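Local coordinates for mevalonate kinase (Staphylococcus aureus, PDB 2X7I), which probably catalyses the ATP-dependent phosphorylation of mevalonate to 5-phosphomevalonate, an early step of isoprenoid biosynthesis, as a member of the GHMP kinase family, at residues T4-I16 with A106-L119. Sequence-based numbering, arbitrary orientation.
Sequences TRKGYGESTGKII and AVAVAFVRASYDFL
G7 and G9 bring strand 6-16 down onto the backbone of helix 103-119, with G7 CA only 3.6 Å from F118 CA. The axes of the two short segments approach to 5.5 Å and run roughly antiparallel, at 153°. With no side chain between them, the backbones of G7 and G9 lie directly on the helix; G7 CA makes a CA-H...O contact with A114 O, and F118 CA makes another with K6 O. A114 CB lies 3.6 Å from G9 N, and S11, next on the same side of the strand, puts its CB 3.2 Å from A106 O.

Two hydrogen bonds tie helix side chains to strand backbone. D117 OD2 accepts from Y8 N at 2.8 Å through the anti lone pair of the carboxylate. The R113 chain, extended from CG to NE, carries NH1 to E10 O (2.7 Å), which lies near the guanidinium plane; NH1 also donates to a water, while V109 CG1 lies over one face, toward the rim. With OG anti to the backbone N (chi1 -173°), S11 turns its hydroxyl against V109 CB and donates to T12 O.

Just before the strand, the chain passes over one face of the F118 ring. T4 C, near the rim, and R5 N sit over that face, G7 N is at the edge, and T4 O comes to 3.2 Å from CZ. T4 CG2 lies 3.6 Å from L119 O and also touches L119 CD2, and a water that donates to F118 O and K6 O also accepts from R5 N.

This is strand-on-helix packing within the N-terminal half of the GHMP kinase fold. Strand 6-16 pairs antiparallel with strand 29-45 through the backbones of G7, G9 and S11, while helices 70-80 and 125-140 pack against helix 103-119 and helix 145-153 touches S11 and V109.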
loop_
_atom_site.group_PDB
_atom_site.type_symbol
_atom_site.label_atom_id
_atom_site.label_comp_id
_atom_site.label_asym_id
_atom_site.label_seq_id
_atom_site.Cartn_x
_atom_site.Cartn_y
_atom_site.Cartn_z
ATOM N N THR A 4 -15.465 -27.118 -9.714
ATOM C CA THR A 4 -14.728 -25.837 -9.510
ATOM C C THR A 4 -15.314 -24.724 -10.393
ATOM O O THR A 4 -14.831 -24.495 -11.509
ATOM C CB THR A 4 -13.194 -26.021 -9.779
ATOM O OG1 THR A 4 -12.949 -26.287 -11.169
ATOM C CG2 THR A 4 -12.624 -27.175 -8.930
ATOM N N ARG A 5 -16.345 -24.034 -9.883
ATOM C CA ARG A 5 -17.123 -23.051 -10.673
ATOM C C ARG A 5 -16.937 -21.549 -10.335
ATOM O O ARG A 5 -17.000 -20.724 -11.240
ATOM C CB ARG A 5 -18.620 -23.384 -10.620
ATOM C CG ARG A 5 -19.091 -24.378 -11.682
ATOM C CD ARG A 5 -20.622 -24.442 -11.763
ATOM N NE ARG A 5 -21.245 -24.635 -10.448
ATOM C CZ ARG A 5 -22.548 -24.508 -10.194
ATOM N NH1 ARG A 5 -23.414 -24.207 -11.160
ATOM N NH2 ARG A 5 -23.000 -24.701 -8.959
ATOM N N LYS A 6 -16.767 -21.187 -9.061
ATOM C CA LYS A 6 -16.695 -19.761 -8.685
ATOM C C LYS A 6 -15.829 -19.469 -7.454
ATOM O O LYS A 6 -15.859 -20.204 -6.467
ATOM C CB LYS A 6 -18.096 -19.168 -8.493
ATOM C CG LYS A 6 -18.102 -17.630 -8.350
ATOM C CD LYS A 6 -19.371 -16.970 -8.918
ATOM C CE LYS A 6 -20.508 -16.901 -7.903
ATOM N NZ LYS A 6 -20.244 -15.872 -6.845
ATOM N N GLY A 7 -15.072 -18.374 -7.525
ATOM C CA GLY A 7 -14.091 -18.029 -6.499
ATOM C C GLY A 7 -13.866 -16.538 -6.341
ATOM O O GLY A 7 -13.714 -15.807 -7.316
ATOM N N TYR A 8 -13.826 -16.094 -5.095
ATOM C CA TYR A 8 -13.725 -14.683 -4.775
ATOM C C TYR A 8 -12.574 -14.432 -3.799
ATOM O O TYR A 8 -12.384 -15.201 -2.859
ATOM C CB TYR A 8 -15.043 -14.205 -4.155
ATOM C CG TYR A 8 -15.011 -12.750 -3.789
ATOM C CD1 TYR A 8 -14.895 -12.348 -2.462
ATOM C CD2 TYR A 8 -15.039 -11.772 -4.776
ATOM C CE1 TYR A 8 -14.838 -11.000 -2.121
ATOM C CE2 TYR A 8 -14.987 -10.425 -4.454
ATOM C CZ TYR A 8 -14.890 -10.043 -3.121
ATOM O OH TYR A 8 -14.827 -8.705 -2.801
ATOM N N GLY A 9 -11.815 -13.361 -4.023
ATOM C CA GLY A 9 -10.767 -12.959 -3.084
ATOM C C GLY A 9 -10.630 -11.456 -2.930
ATOM O O GLY A 9 -10.916 -10.696 -3.851
ATOM N N GLU A 10 -10.185 -11.032 -1.754
ATOM C CA GLU A 10 -9.964 -9.621 -1.453
ATOM C C GLU A 10 -8.606 -9.413 -0.826
ATOM O O GLU A 10 -8.054 -10.317 -0.190
ATOM C CB GLU A 10 -10.998 -9.117 -0.454
ATOM C CG GLU A 10 -12.098 -8.307 -1.055
ATOM C CD GLU A 10 -13.249 -8.120 -0.093
ATOM O OE1 GLU A 10 -12.989 -7.910 1.104
ATOM O OE2 GLU A 10 -14.413 -8.200 -0.526
ATOM N N SER A 11 -8.105 -8.191 -0.963
ATOM C CA SER A 11 -6.859 -7.796 -0.323
ATOM C C SER A 11 -6.817 -6.309 0.011
ATOM O O SER A 11 -7.331 -5.476 -0.738
ATOM C CB SER A 11 -5.677 -8.125 -1.228
ATOM O OG SER A 11 -4.461 -7.896 -0.539
ATOM N N THR A 12 -6.171 -5.979 1.124
ATOM C CA THR A 12 -5.847 -4.585 1.426
ATOM C C THR A 12 -4.563 -4.221 0.702
ATOM O O THR A 12 -3.888 -5.087 0.147
ATOM C CB THR A 12 -5.610 -4.324 2.926
ATOM O OG1 THR A 12 -4.306 -4.802 3.290
ATOM C CG2 THR A 12 -6.677 -4.980 3.775
ATOM N N GLY A 13 -4.231 -2.932 0.717
ATOM C CA GLY A 13 -2.900 -2.482 0.323
ATOM C C GLY A 13 -1.980 -2.441 1.535
ATOM O O GLY A 13 -2.256 -3.076 2.553
ATOM N N LYS A 14 -0.896 -1.676 1.435
ATOM C CA LYS A 14 -0.036 -1.408 2.592
ATOM C C LYS A 14 0.637 -0.040 2.479
ATOM O O LYS A 14 0.783 0.498 1.383
ATOM C CB LYS A 14 0.992 -2.529 2.762
ATOM C CG LYS A 14 2.414 -2.207 2.386
ATOM C CD LYS A 14 2.625 -1.938 0.902
ATOM C CE LYS A 14 3.838 -1.031 0.721
ATOM N NZ LYS A 14 4.268 -0.858 -0.681
ATOM N N ILE A 15 1.041 0.517 3.615
ATOM C CA ILE A 15 1.813 1.762 3.623
ATOM C C ILE A 15 3.101 1.573 4.398
ATOM O O ILE A 15 3.112 0.955 5.456
ATOM C CB ILE A 15 1.016 2.946 4.233
ATOM C CG1 ILE A 15 -0.317 3.115 3.497
ATOM C CG2 ILE A 15 1.847 4.239 4.177
ATOM C CD1 ILE A 15 -0.768 4.552 3.316
ATOM N N ILE A 16 4.195 2.083 3.838
ATOM C CA ILE A 16 5.444 2.209 4.564
ATOM C C ILE A 16 5.334 3.542 5.283
ATOM O O ILE A 16 5.467 4.598 4.664
ATOM C CB ILE A 16 6.674 2.211 3.621
ATOM C CG1 ILE A 16 6.728 0.941 2.753
ATOM C CG2 ILE A 16 7.953 2.336 4.424
ATOM C CD1 ILE A 16 6.782 -0.361 3.540
ATOM N N ALA A 106 -1.173 -6.544 -3.443
ATOM C CA ALA A 106 -2.612 -6.634 -3.227
ATOM C C ALA A 106 -3.304 -7.497 -4.301
ATOM O O ALA A 106 -4.050 -8.427 -3.969
ATOM C CB ALA A 106 -3.232 -5.250 -3.184
ATOM N N VAL A 107 -3.059 -7.176 -5.573
ATOM C CA VAL A 107 -3.583 -7.959 -6.685
ATOM C C VAL A 107 -3.201 -9.433 -6.522
ATOM O O VAL A 107 -4.045 -10.327 -6.689
ATOM C CB VAL A 107 -3.084 -7.401 -8.062
ATOM C CG1 VAL A 107 -3.380 -8.362 -9.198
ATOM C CG2 VAL A 107 -3.744 -6.049 -8.361
ATOM N N ALA A 108 -1.947 -9.686 -6.157
ATOM C CA ALA A 108 -1.455 -11.054 -6.044
ATOM C C ALA A 108 -2.124 -11.816 -4.903
ATOM O O ALA A 108 -2.481 -12.972 -5.069
ATOM C CB ALA A 108 0.049 -11.077 -5.892
ATOM N N VAL A 109 -2.282 -11.176 -3.751
ATOM C CA VAL A 109 -2.964 -11.795 -2.610
ATOM C C VAL A 109 -4.452 -12.057 -2.929
ATOM O O VAL A 109 -4.974 -13.128 -2.611
ATOM C CB VAL A 109 -2.818 -10.933 -1.339
ATOM C CG1 VAL A 109 -3.695 -11.462 -0.193
ATOM C CG2 VAL A 109 -1.344 -10.886 -0.911
ATOM N N ALA A 110 -5.109 -11.085 -3.566
ATOM C CA ALA A 110 -6.498 -11.207 -3.978
ATOM C C ALA A 110 -6.673 -12.307 -5.019
ATOM O O ALA A 110 -7.591 -13.133 -4.923
ATOM C CB ALA A 110 -6.993 -9.894 -4.522
ATOM N N PHE A 111 -5.793 -12.328 -6.012
ATOM C CA PHE A 111 -5.891 -13.321 -7.071
ATOM C C PHE A 111 -5.688 -14.754 -6.553
ATOM O O PHE A 111 -6.396 -15.681 -6.982
ATOM C CB PHE A 111 -4.914 -13.038 -8.206
ATOM C CG PHE A 111 -5.052 -13.992 -9.336
ATOM C CD1 PHE A 111 -6.019 -13.796 -10.304
ATOM C CD2 PHE A 111 -4.266 -15.121 -9.403
ATOM C CE1 PHE A 111 -6.182 -14.708 -11.337
ATOM C CE2 PHE A 111 -4.425 -16.030 -10.428
ATOM C CZ PHE A 111 -5.379 -15.825 -11.396
ATOM N N VAL A 112 -4.723 -14.933 -5.651
ATOM C CA VAL A 112 -4.438 -16.253 -5.093
ATOM C C VAL A 112 -5.599 -16.737 -4.229
ATOM O O VAL A 112 -5.993 -17.886 -4.324
ATOM C CB VAL A 112 -3.147 -16.276 -4.262
ATOM C CG1 VAL A 112 -3.052 -17.593 -3.474
ATOM C CG2 VAL A 112 -1.933 -16.090 -5.161
ATOM N N ARG A 113 -6.129 -15.856 -3.390
ATOM C CA ARG A 113 -7.318 -16.149 -2.612
ATOM C C ARG A 113 -8.493 -16.596 -3.507
ATOM O O ARG A 113 -9.070 -17.658 -3.294
ATOM C CB ARG A 113 -7.711 -14.930 -1.776
ATOM C CG ARG A 113 -6.864 -14.782 -0.528
ATOM C CD ARG A 113 -7.094 -13.459 0.200
ATOM N NE ARG A 113 -6.448 -13.485 1.513
ATOM C CZ ARG A 113 -6.152 -12.419 2.254
ATOM N NH1 ARG A 113 -6.438 -11.187 1.842
ATOM N NH2 ARG A 113 -5.565 -12.592 3.426
ATOM N N ALA A 114 -8.822 -15.777 -4.507
ATOM C CA ALA A 114 -9.855 -16.098 -5.481
ATOM C C ALA A 114 -9.620 -17.459 -6.133
ATOM O O ALA A 114 -10.566 -18.232 -6.334
ATOM C CB ALA A 114 -9.916 -15.013 -6.553
ATOM N N SER A 115 -8.359 -17.738 -6.461
ATOM C CA SER A 115 -7.978 -18.973 -7.150
ATOM C C SER A 115 -8.283 -20.196 -6.308
ATOM O O SER A 115 -8.874 -21.155 -6.797
ATOM C CB SER A 115 -6.482 -18.975 -7.492
ATOM O OG SER A 115 -6.166 -17.908 -8.361
ATOM N N TYR A 116 -7.858 -20.160 -5.049
ATOM C CA TYR A 116 -8.113 -21.262 -4.130
ATOM C C TYR A 116 -9.603 -21.428 -3.845
ATOM O O TYR A 116 -10.094 -22.549 -3.759
ATOM C CB TYR A 116 -7.341 -21.077 -2.826
ATOM C CG TYR A 116 -5.934 -21.589 -2.929
ATOM C CD1 TYR A 116 -5.008 -20.959 -3.759
ATOM C CD2 TYR A 116 -5.520 -22.710 -2.211
ATOM C CE1 TYR A 116 -3.716 -21.423 -3.874
ATOM C CE2 TYR A 116 -4.213 -23.185 -2.320
ATOM C CZ TYR A 116 -3.323 -22.527 -3.152
ATOM O OH TYR A 116 -2.035 -22.972 -3.283
ATOM N N ASP A 117 -10.310 -20.315 -3.700
ATOM C CA ASP A 117 -11.749 -20.347 -3.464
ATOM C C ASP A 117 -12.489 -21.007 -4.642
ATOM O O ASP A 117 -13.392 -21.804 -4.441
ATOM C CB ASP A 117 -12.271 -18.926 -3.217
ATOM C CG ASP A 117 -13.699 -18.909 -2.715
ATOM O OD1 ASP A 117 -14.037 -19.775 -1.886
ATOM O OD2 ASP A 117 -14.475 -18.020 -3.133
ATOM N N PHE A 118 -12.071 -20.673 -5.860
ATOM C CA PHE A 118 -12.580 -21.268 -7.096
ATOM C C PHE A 118 -12.365 -22.786 -7.160
ATOM O O PHE A 118 -13.288 -23.544 -7.468
ATOM C CB PHE A 118 -11.883 -20.586 -8.278
ATOM C CG PHE A 118 -12.337 -21.049 -9.633
ATOM C CD1 PHE A 118 -13.357 -20.391 -10.293
ATOM C CD2 PHE A 118 -11.692 -22.098 -10.276
ATOM C CE1 PHE A 118 -13.742 -20.774 -11.557
ATOM C CE2 PHE A 118 -12.083 -22.499 -11.547
ATOM C CZ PHE A 118 -13.113 -21.831 -12.187
ATOM N N LEU A 119 -11.146 -23.222 -6.869
ATOM C CA LEU A 119 -10.812 -24.647 -6.881
ATOM C C LEU A 119 -11.372 -25.405 -5.674
ATOM O O LEU A 119 -11.339 -26.637 -5.648
ATOM C CB LEU A 119 -9.298 -24.833 -6.967
ATOM C CG LEU A 119 -8.675 -24.315 -8.267
ATOM C CD1 LEU A 119 -7.158 -24.165 -8.125
ATOM C CD2 LEU A 119 -9.047 -25.223 -9.450
HETATM O O HOH W 1 -15.862 -23.368 -6.719
HETATM O O HOH W 2 -5.718 -8.738 2.991
#